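Local coordinates for manganese-binding protein (Chlamydia trachomatis, PDB 6NSI) that binds iron, manganese and nickel ions, preferring ferrous iron, and delivers them to the membrane permease of an ABC transporter for import, at residues S51-F55 / A120-F125. Sequence-based numbering, arbitrary orientation.
Sequences SQLIF and ALIQQF
Leu53 and Phe55, on the segment that carries the inner strand 54-56, flanked by strands 3-6 and 77-79 of the parallel sheet, pack against the C-terminal end of helix 107-124, a largely buried sheet-to-helix contact, away from the iron site. Leu53 is the hub: its CD1 lies 3.7 Å from Gln124 CB and 3.9 Å from Leu121 CD2. Gln124 has CG anti to its backbone N (chi1 176°), which lays its aliphatic part alongside Leu53, the two chains running past each other in opposite directions. A bend at chi2 (78°) then carries the amide toward Gln52, with Gln124 OE1 3.8 Å from Leu53 CD2. Deeper in, the edge of the Phe55 ring receives the Ala120 methyl, CE2 to CB 3.8 Å, and Phe55 CZ meets Leu121 CG at the same separation; Ile11 and Val15 of helix 9-19 also touch this ring. Where the helix ends, Gln124 CG stands over the centre of the Phe125 ring, 3.5 Å above its plane, and Phe125 CZ lies 4.0 Å from Gln52 CB. Ile2, Val4 and Phe132 also touch Phe125. The Gln52 and Gln124 side chains cross at about a right angle, with their amide planes 38° apart, and do not bond directly; instead a water accepts from Gln124 NE2 at 2.6 Å and donates weakly to Gln52 OE1. Between the two segments, then, cohesion is mainly apolar, with 312 Å² buried in all, and the one polar link is a water bridge between two partly exposed glutamines, weak on the Gln52 side, which probably adds little to the apolar packing.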
# COMPACT_ATOMS: atom_id res chain seq x y z
N SER A 51 -8.90 -21.73 -9.11
CA SER A 51 -9.37 -20.37 -9.33
C SER A 51 -9.51 -20.05 -10.82
O SER A 51 -8.87 -20.65 -11.68
CB SER A 51 -8.42 -19.37 -8.67
OG SER A 51 -8.68 -19.33 -7.28
N GLN A 52 -10.37 -19.07 -11.11
CA GLN A 52 -10.58 -18.63 -12.49
C GLN A 52 -9.70 -17.45 -12.87
O GLN A 52 -9.41 -17.26 -14.06
CB GLN A 52 -12.05 -18.24 -12.72
CG GLN A 52 -13.06 -19.36 -12.50
CD GLN A 52 -12.79 -20.60 -13.34
OE1 GLN A 52 -12.49 -20.50 -14.53
NE2 GLN A 52 -12.89 -21.77 -12.72
N LEU A 53 -9.31 -16.64 -11.89
CA LEU A 53 -8.50 -15.45 -12.09
C LEU A 53 -7.60 -15.31 -10.87
O LEU A 53 -8.04 -15.61 -9.75
CB LEU A 53 -9.37 -14.19 -12.25
CG LEU A 53 -10.17 -13.96 -13.53
CD1 LEU A 53 -11.09 -12.75 -13.37
CD2 LEU A 53 -9.24 -13.79 -14.72
N ILE A 54 -6.36 -14.87 -11.09
CA ILE A 54 -5.39 -14.62 -10.01
C ILE A 54 -4.97 -13.16 -10.10
O ILE A 54 -4.26 -12.77 -11.03
CB ILE A 54 -4.17 -15.53 -10.10
CG1 ILE A 54 -4.59 -17.00 -9.96
CG2 ILE A 54 -3.14 -15.14 -9.04
CD1 ILE A 54 -3.46 -17.98 -10.27
N PHE A 55 -5.38 -12.37 -9.12
CA PHE A 55 -5.12 -10.93 -9.11
C PHE A 55 -3.83 -10.64 -8.34
O PHE A 55 -3.73 -10.93 -7.14
CB PHE A 55 -6.31 -10.18 -8.52
CG PHE A 55 -7.48 -10.05 -9.46
CD1 PHE A 55 -8.60 -10.85 -9.31
CD2 PHE A 55 -7.45 -9.12 -10.50
CE1 PHE A 55 -9.68 -10.73 -10.18
CE2 PHE A 55 -8.53 -9.00 -11.37
CZ PHE A 55 -9.64 -9.80 -11.21
N ALA A 120 -11.34 -6.59 -15.73
CA ALA A 120 -10.87 -7.97 -15.80
C ALA A 120 -11.95 -8.95 -15.38
O ALA A 120 -12.13 -10.00 -16.01
CB ALA A 120 -9.63 -8.13 -14.92
N LEU A 121 -12.67 -8.65 -14.29
CA LEU A 121 -13.71 -9.56 -13.82
C LEU A 121 -14.83 -9.66 -14.84
O LEU A 121 -15.31 -10.76 -15.14
CB LEU A 121 -14.26 -9.07 -12.48
CG LEU A 121 -13.46 -9.46 -11.25
CD1 LEU A 121 -13.95 -8.65 -10.06
CD2 LEU A 121 -13.55 -10.95 -10.97
N ILE A 122 -15.24 -8.52 -15.38
CA ILE A 122 -16.32 -8.49 -16.36
C ILE A 122 -15.92 -9.24 -17.62
O ILE A 122 -16.74 -9.92 -18.24
CB ILE A 122 -16.71 -7.03 -16.65
CG1 ILE A 122 -17.49 -6.45 -15.47
CG2 ILE A 122 -17.49 -6.94 -17.96
CD1 ILE A 122 -17.77 -4.97 -15.57
N GLN A 123 -14.65 -9.15 -18.01
CA GLN A 123 -14.17 -9.87 -19.18
C GLN A 123 -14.20 -11.38 -18.97
O GLN A 123 -14.42 -12.14 -19.93
CB GLN A 123 -12.77 -9.38 -19.55
CG GLN A 123 -12.05 -10.19 -20.64
CD GLN A 123 -12.27 -9.64 -22.04
OE1 GLN A 123 -12.58 -8.45 -22.22
NE2 GLN A 123 -12.13 -10.50 -23.05
N GLN A 124 -14.01 -11.84 -17.73
CA GLN A 124 -14.05 -13.28 -17.46
C GLN A 124 -15.48 -13.78 -17.29
O GLN A 124 -15.77 -14.94 -17.61
CB GLN A 124 -13.23 -13.60 -16.22
CG GLN A 124 -13.29 -15.07 -15.79
CD GLN A 124 -12.40 -15.96 -16.64
OE1 GLN A 124 -11.48 -15.49 -17.31
NE2 GLN A 124 -12.69 -17.27 -16.63
N PHE A 125 -16.38 -12.94 -16.78
CA PHE A 125 -17.76 -13.32 -16.47
C PHE A 125 -18.73 -12.34 -17.11
O PHE A 125 -19.31 -11.49 -16.42
CB PHE A 125 -17.99 -13.38 -14.96
CG PHE A 125 -16.97 -14.20 -14.21
CD1 PHE A 125 -17.04 -15.59 -14.21
CD2 PHE A 125 -15.95 -13.58 -13.51
CE1 PHE A 125 -16.12 -16.34 -13.52
CE2 PHE A 125 -15.03 -14.33 -12.81
CZ PHE A 125 -15.11 -15.71 -12.81
O HOH W 1 -14.83 -18.37 -15.68